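Local structure of putative 6-pyruvoyl tetrahydrobiopterin synthase (Caenorhabditis elegans, 2G64) at residues H46-K51 and I127-K132; L122-I127 and I134-G139. The protein probably converts 7,8-dihydroneopterin triphosphate into 6-pyruvoyl tetrahydropterin with release of triphosphate, a zinc-dependent step of tetrahydrobiopterin synthesis. The protein carries 1 engineered substitution. All blocks are in the same frame, centred on the assembly; numbering follows the deposited sequence. Where two conformers were deposited one is given.

Contact 1: residues H46-K51 and I127-K132. With NA (sodium ion), chain B; ZN (zinc ion), chain D.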
loop_
_atom_site.group_PDB
_atom_site.type_symbol
_atom_site.label_atom_id
_atom_site.label_comp_id
_atom_site.label_asym_id
_atom_site.label_seq_id
_atom_site.Cartn_x
_atom_site.Cartn_y
_atom_site.Cartn_z
ATOM N N HIS A 46 -4.132 -12.094 -13.838
ATOM C CA HIS A 46 -4.125 -10.976 -12.893
ATOM C C HIS A 46 -4.493 -11.508 -11.528
ATOM O O HIS A 46 -5.227 -12.495 -11.423
ATOM C CB HIS A 46 -5.139 -9.875 -13.283
ATOM C CG HIS A 46 -4.899 -9.269 -14.629
ATOM N ND1 HIS A 46 -3.826 -8.449 -14.891
ATOM C CD2 HIS A 46 -5.579 -9.386 -15.795
ATOM C CE1 HIS A 46 -3.856 -8.080 -16.161
ATOM N NE2 HIS A 46 -4.911 -8.633 -16.730
ATOM N N ASN A 47 -3.998 -10.854 -10.471
ATOM C CA ASN A 47 -4.699 -10.889 -9.187
ATOM C C ASN A 47 -5.700 -9.749 -9.211
ATOM O O ASN A 47 -5.312 -8.590 -9.263
ATOM C CB ASN A 47 -3.723 -10.659 -8.039
ATOM C CG ASN A 47 -2.564 -11.624 -8.072
ATOM O OD1 ASN A 47 -2.751 -12.840 -8.149
ATOM N ND2 ASN A 47 -1.355 -11.082 -7.996
ATOM N N TYR A 48 -6.985 -10.082 -9.249
ATOM C CA TYR A 48 -7.994 -9.048 -9.341
ATOM C C TYR A 48 -8.382 -8.680 -7.906
ATOM O O TYR A 48 -8.669 -9.564 -7.107
ATOM C CB TYR A 48 -9.222 -9.607 -10.063
ATOM C CG TYR A 48 -9.080 -9.817 -11.550
ATOM C CD1 TYR A 48 -9.392 -8.795 -12.448
ATOM C CD2 TYR A 48 -8.692 -11.064 -12.068
ATOM C CE1 TYR A 48 -9.297 -8.987 -13.840
ATOM C CE2 TYR A 48 -8.611 -11.269 -13.446
ATOM C CZ TYR A 48 -8.898 -10.232 -14.321
ATOM O OH TYR A 48 -8.808 -10.452 -15.664
ATOM N N VAL A 49 -8.382 -7.393 -7.580
ATOM C CA VAL A 49 -8.960 -6.976 -6.301
ATOM C C VAL A 49 -10.461 -6.692 -6.525
ATOM O O VAL A 49 -10.830 -5.964 -7.452
ATOM C CB VAL A 49 -8.266 -5.715 -5.751
ATOM C CG1 VAL A 49 -8.909 -5.293 -4.443
ATOM C CG2 VAL A 49 -6.759 -5.989 -5.512
ATOM N N TRP A 50 -11.305 -7.258 -5.680
ATOM C CA TRP A 50 -12.747 -7.031 -5.794
ATOM C C TRP A 50 -13.224 -6.248 -4.566
ATOM O O TRP A 50 -13.064 -6.715 -3.444
ATOM C CB TRP A 50 -13.468 -8.380 -5.798
ATOM C CG TRP A 50 -14.941 -8.296 -6.069
ATOM C CD1 TRP A 50 -15.594 -7.339 -6.800
ATOM C CD2 TRP A 50 -15.943 -9.231 -5.636
ATOM N NE1 TRP A 50 -16.965 -7.629 -6.846
ATOM C CE2 TRP A 50 -17.195 -8.787 -6.154
ATOM C CE3 TRP A 50 -15.904 -10.420 -4.886
ATOM C CZ2 TRP A 50 -18.405 -9.484 -5.924
ATOM C CZ3 TRP A 50 -17.128 -11.105 -4.631
ATOM C CH2 TRP A 50 -18.348 -10.635 -5.168
ATOM N N LYS A 51 -13.803 -5.065 -4.750
ATOM C CA LYS A 51 -14.376 -4.399 -3.565
ATOM C C LYS A 51 -15.883 -4.303 -3.735
ATOM O O LYS A 51 -16.359 -3.910 -4.783
ATOM C CB LYS A 51 -13.796 -2.994 -3.386
ATOM C CG LYS A 51 -12.271 -2.915 -3.510
ATOM C CD LYS A 51 -11.801 -1.512 -3.176
ATOM C CE LYS A 51 -10.272 -1.421 -3.228
ATOM N NZ LYS A 51 -9.820 -0.007 -2.978
ATOM N N ILE A 127 -13.382 -3.404 -9.497
ATOM C CA ILE A 127 -12.384 -4.410 -9.856
ATOM C C ILE A 127 -11.079 -3.673 -10.129
ATOM O O ILE A 127 -11.052 -2.760 -10.938
ATOM C CB ILE A 127 -12.806 -5.186 -11.133
ATOM C CG1 ILE A 127 -13.970 -6.155 -10.809
ATOM C CG2 ILE A 127 -11.602 -5.937 -11.736
ATOM C CD1 ILE A 127 -13.603 -7.290 -9.831
ATOM N N GLU A 128 -10.008 -4.060 -9.442
ATOM C CA GLU A 128 -8.679 -3.559 -9.804
ATOM C C GLU A 128 -7.969 -4.689 -10.529
ATOM O O GLU A 128 -7.608 -5.702 -9.935
ATOM C CB GLU A 128 -7.896 -3.103 -8.567
ATOM C CG GLU A 128 -8.672 -2.139 -7.649
ATOM C CD GLU A 128 -7.844 -1.529 -6.526
ATOM O OE1 GLU A 128 -6.756 -2.057 -6.215
ATOM O OE2 GLU A 128 -8.303 -0.515 -5.945
ATOM N N GLU A 129 -7.802 -4.513 -11.824
ATOM C CA GLU A 129 -7.133 -5.489 -12.660
ATOM C C GLU A 129 -5.638 -5.550 -12.321
ATOM O O GLU A 129 -5.053 -6.632 -12.274
ATOM C CB GLU A 129 -7.355 -5.047 -14.091
ATOM C CG GLU A 129 -6.577 -5.732 -15.136
ATOM C CD GLU A 129 -6.718 -4.957 -16.425
ATOM O OE1 GLU A 129 -5.774 -4.226 -16.783
ATOM O OE2 GLU A 129 -7.805 -5.022 -17.032
ATOM N N THR A 130 -5.045 -4.376 -12.103
ATOM C CA THR A 130 -3.748 -4.224 -11.446
ATOM C C THR A 130 -3.881 -3.006 -10.534
ATOM O O THR A 130 -4.900 -2.318 -10.559
ATOM C CB THR A 130 -2.616 -3.939 -12.453
ATOM O OG1 THR A 130 -2.731 -2.597 -12.906
ATOM C CG2 THR A 130 -2.679 -4.905 -13.665
ATOM N N PRO A 131 -2.863 -2.745 -9.714
ATOM C CA PRO A 131 -2.912 -1.560 -8.852
ATOM C C PRO A 131 -3.071 -0.245 -9.607
ATOM O O PRO A 131 -3.425 0.772 -9.006
ATOM C CB PRO A 131 -1.582 -1.631 -8.067
ATOM C CG PRO A 131 -1.262 -3.141 -8.057
ATOM C CD PRO A 131 -1.654 -3.561 -9.470
ATOM N N LYS A 132 -2.854 -0.265 -10.911
ATOM C CA LYS A 132 -2.881 0.944 -11.717
ATOM C C LYS A 132 -4.126 1.104 -12.589
ATOM O O LYS A 132 -4.317 2.173 -13.174
ATOM C CB LYS A 132 -1.656 1.016 -12.632
ATOM C CG LYS A 132 -0.338 1.293 -11.910
ATOM C CD LYS A 132 0.858 0.892 -12.776
ATOM C CE LYS A 132 0.878 1.622 -14.114
ATOM N NZ LYS A 132 1.439 3.004 -14.003
HETATM NA NA NA B . -4.826 -5.693 -8.728
HETATM ZN ZN ZN D . -5.617 -8.813 -18.696
HETATM O O HOH W 1 -10.180 1.298 -5.736
HETATM O O HOH W 2 -4.692 -3.644 -7.051
HETATM O O HOH W 3 -2.462 -7.123 -8.449
HETATM O O HOH W 4 -6.117 -7.302 -19.593
#
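The zinc site of the PTPS fold lies at one end of this contact, where antiparallel neighbours of the sheet, strands 44-57 and 122-128, meet. His46 and Glu129 touch at that end. Glu129 CG sits over one face of the His46 imidazole, 3.6 Å from the ring centroid and 6° off its normal, a CH-pi contact. Ring and carboxylate planes are 19° apart. The Glu129 chain runs extended from a CG anti to the backbone N (chi1 169°), which carries its methylene across the ring. The carboxylate goes on to Ser101, which bonds OE2. Glu129 is probably part of the charge relay system, as in related enzymes. His46 NE2 binds the zinc ion at 2.1 Å, with His19, His44 and a water. Its ND1 bonds Asn47 of a second subunit, so the zinc ligand is oriented from across the interface.

Val49 and Glu128 form the hydrogen-bonded pair: Val49 N gives to Glu128 O and Glu128 N to Val49 O. The side chains lie alongside on one face, Val49 CB 3.9 Å from Glu128 CB. Glu128 then reaches past Val49 to Lys51, forming a long, weak salt bridge, Glu128 OE2 to Lys51 NZ 3.4 Å. A water bridges the same two atoms. The other oxygen, OE1, takes a second water, which binds a sodium ion also held by Asn47 O. An alanine at Glu128 would probably leave the Lys51 ammonium without this acidic mate and the sodium-bound water without its acceptor.

On the other face Ile127 divides its branches between two rings. Ile127 CG2 lies at the edge of the Tyr48 ring, 3.7 Å from Tyr48 CD1. Ile127 CD1 comes to 3.6 Å from Trp50 CD1.

Contact 2: residues L122-I127 and I134-G139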
loop_
_atom_site.group_PDB
_atom_site.type_symbol
_atom_site.label_atom_id
_atom_site.label_comp_id
_atom_site.label_asym_id
_atom_site.label_seq_id
_atom_site.Cartn_x
_atom_site.Cartn_y
_atom_site.Cartn_z
ATOM N N LEU A 122 -26.879 -3.270 -2.263
ATOM C CA LEU A 122 -25.678 -3.310 -3.109
ATOM C C LEU A 122 -25.558 -1.994 -3.856
ATOM O O LEU A 122 -26.492 -1.562 -4.548
ATOM C CB LEU A 122 -25.701 -4.495 -4.097
ATOM C CG LEU A 122 -24.524 -4.561 -5.087
ATOM C CD1 LEU A 122 -23.172 -4.680 -4.329
ATOM C CD2 LEU A 122 -24.737 -5.715 -6.063
ATOM N N TYR A 123 -24.404 -1.349 -3.728
ATOM C CA TYR A 123 -24.273 -0.013 -4.240
ATOM C C TYR A 123 -23.212 0.071 -5.360
ATOM O O TYR A 123 -23.435 0.690 -6.393
ATOM C CB TYR A 123 -23.999 0.955 -3.083
ATOM C CG TYR A 123 -23.709 2.361 -3.541
ATOM C CD1 TYR A 123 -24.718 3.172 -4.038
ATOM C CD2 TYR A 123 -22.413 2.865 -3.508
ATOM C CE1 TYR A 123 -24.440 4.453 -4.480
ATOM C CE2 TYR A 123 -22.127 4.132 -3.958
ATOM C CZ TYR A 123 -23.144 4.923 -4.435
ATOM O OH TYR A 123 -22.849 6.189 -4.876
ATOM N N LYS A 124 -22.059 -0.554 -5.157
ATOM C CA LYS A 124 -20.999 -0.431 -6.155
ATOM C C LYS A 124 -20.046 -1.616 -6.089
ATOM O O LYS A 124 -19.736 -2.119 -4.997
ATOM C CB LYS A 124 -20.229 0.865 -5.958
ATOM C CG LYS A 124 -19.147 1.074 -7.024
ATOM C CD LYS A 124 -18.494 2.422 -6.893
ATOM C CE LYS A 124 -17.201 2.315 -6.111
ATOM N NZ LYS A 124 -16.541 3.654 -5.876
ATOM N N VAL A 125 -19.570 -2.051 -7.251
ATOM C CA VAL A 125 -18.472 -3.021 -7.303
ATOM C C VAL A 125 -17.254 -2.349 -7.932
ATOM O O VAL A 125 -17.379 -1.599 -8.903
ATOM C CB VAL A 125 -18.886 -4.272 -8.146
ATOM C CG1 VAL A 125 -17.668 -4.958 -8.769
ATOM C CG2 VAL A 125 -19.677 -5.257 -7.291
ATOM N N THR A 126 -16.084 -2.634 -7.380
ATOM C CA THR A 126 -14.824 -2.198 -7.942
ATOM C C THR A 126 -14.016 -3.442 -8.327
ATOM O O THR A 126 -13.958 -4.400 -7.558
ATOM C CB THR A 126 -14.022 -1.381 -6.893
ATOM O OG1 THR A 126 -14.793 -0.236 -6.517
ATOM C CG2 THR A 126 -12.676 -0.901 -7.481
ATOM N N ILE A 127 -13.382 -3.404 -9.497
ATOM C CA ILE A 127 -12.384 -4.410 -9.856
ATOM C C ILE A 127 -11.079 -3.673 -10.129
ATOM O O ILE A 127 -11.052 -2.760 -10.938
ATOM C CB ILE A 127 -12.806 -5.186 -11.133
ATOM C CG1 ILE A 127 -13.970 -6.155 -10.809
ATOM C CG2 ILE A 127 -11.602 -5.937 -11.736
ATOM C CD1 ILE A 127 -13.603 -7.290 -9.831
ATOM N N ILE A 134 -8.224 0.539 -12.589
ATOM C CA ILE A 134 -9.327 0.358 -11.642
ATOM C C ILE A 134 -10.670 0.610 -12.336
ATOM O O ILE A 134 -10.833 1.631 -13.005
ATOM C CB ILE A 134 -9.177 1.346 -10.459
ATOM C CG1 ILE A 134 -7.856 1.104 -9.716
ATOM C CG2 ILE A 134 -10.354 1.228 -9.493
ATOM C CD1 ILE A 134 -6.716 2.032 -10.127
ATOM N N PHE A 135 -11.630 -0.297 -12.137
ATOM C CA PHE A 135 -12.963 -0.190 -12.772
ATOM C C PHE A 135 -14.096 -0.268 -11.760
ATOM O O PHE A 135 -14.018 -1.044 -10.790
ATOM C CB PHE A 135 -13.121 -1.311 -13.799
ATOM C CG PHE A 135 -11.998 -1.336 -14.791
ATOM C CD1 PHE A 135 -12.148 -0.745 -16.033
ATOM C CD2 PHE A 135 -10.764 -1.891 -14.446
ATOM C CE1 PHE A 135 -11.091 -0.714 -16.949
ATOM C CE2 PHE A 135 -9.693 -1.858 -15.363
ATOM C CZ PHE A 135 -9.870 -1.270 -16.611
ATOM N N THR A 136 -15.161 0.511 -11.989
ATOM C CA THR A 136 -16.297 0.440 -11.075
ATOM C C THR A 136 -17.599 0.397 -11.837
ATOM O O THR A 136 -17.693 0.860 -12.988
ATOM C CB THR A 136 -16.332 1.590 -10.048
ATOM O OG1 THR A 136 -16.888 2.771 -10.641
ATOM C CG2 THR A 136 -14.913 1.865 -9.451
ATOM N N TYR A 137 -18.598 -0.155 -11.181
ATOM C CA TYR A 137 -19.902 -0.352 -11.815
ATOM C C TYR A 137 -20.950 -0.248 -10.719
ATOM O O TYR A 137 -20.756 -0.789 -9.623
ATOM C CB TYR A 137 -19.971 -1.715 -12.483
ATOM C CG TYR A 137 -21.301 -1.993 -13.147
ATOM C CD1 TYR A 137 -21.794 -1.149 -14.130
ATOM C CD2 TYR A 137 -22.061 -3.104 -12.774
ATOM C CE1 TYR A 137 -23.035 -1.412 -14.741
ATOM C CE2 TYR A 137 -23.273 -3.374 -13.369
ATOM C CZ TYR A 137 -23.746 -2.532 -14.360
ATOM O OH TYR A 137 -24.941 -2.809 -14.960
ATOM N N LYS A 138 -22.026 0.484 -11.011
ATOM C CA LYS A 138 -23.119 0.683 -10.050
ATOM C C LYS A 138 -24.466 0.110 -10.489
ATOM O O LYS A 138 -25.505 0.368 -9.859
ATOM C CB LYS A 138 -23.295 2.164 -9.707
ATOM C CG LYS A 138 -22.159 2.770 -8.895
ATOM C CD LYS A 138 -22.360 4.287 -8.822
ATOM C CE LYS A 138 -21.477 4.932 -7.791
ATOM N NZ LYS A 138 -21.996 6.309 -7.447
ATOM N N GLY A 139 -24.449 -0.674 -11.551
ATOM C CA GLY A 139 -25.659 -1.374 -11.989
ATOM C C GLY A 139 -26.468 -0.511 -12.942
ATOM O O GLY A 139 -26.017 0.551 -13.373
HETATM O O HOH W 5 -25.796 1.621 -7.271
HETATM O O HOH W 6 -16.727 5.074 -8.798
#
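Tyr123 and Lys138 run side by side and point the same way, and their polar ends join. Lys138 NZ gives a hydrogen bond to Tyr123 OH at 2.7 Å. The lysine chain is fully extended beyond CG, which takes its ammonium to the phenol oxygen. Nearer the backbone, one water donates to both Tyr123 O and Lys138 O and ties the same two residues again. Lys124 crosses Lys138 at a slant. Lys124 CG packs 3.9 Å from Lys138 CG. The Lys124 chain bends at chi3 (97°) over Thr136, and Lys124 CD is 3.9 Å from Thr136 CB. A water links Lys124 NZ and Thr136 OG1; that hydroxyl also bonds Thr8 of a third subunit.

These side chains sit on a beta hairpin, strands 122-128 and 133-137. Val125 with Tyr137 and Ile127 with Phe135 are its hydrogen-bonded pairs, each joined by two backbone bonds. Thr126 and Thr136 form the non-hydrogen-bonded pair between them. A classic beta bulge at Tyr123 and Lys124, opposite Lys53, marks the other edge of strand 122-128. Strand 133-137 pairs with a strand of the third subunit, so the sheet continues across the interface.

Thr126 and Thr136 lie alongside each other, Thr126 OG1 3.6 Å from Thr136 CG2. On the opposite face Tyr137 meets Phe109 edge-to-face, and Gly139 N lies over the centre of the Tyr137 ring. Phe135 turns its ring edge to Ile127 O, in plane, with Phe135 CD2 3.6 Å from that oxygen.

The centres of contacts 1 and 2 are 12 Å apart, and the two share Ile127. Strand 122-128 is common to both: it pairs with strand 44-57 in contact 1 and with strand 133-137 in contact 2. The three lie in one sheet, with 122-128 in the middle. Along the chain the segments alternate, in the order 46-51, 122-127, 127-132, 134-139. Contact 1 joins parts distant in sequence, whereas contact 2 closes a local hairpin. Lys51 N of contact 1 and Thr126 O of contact 2 are 2.9 Å apart, probably a hydrogen bond that joins the two. The sheet thus runs from a strand that carries two zinc ligands to the strand that extends it into another subunit.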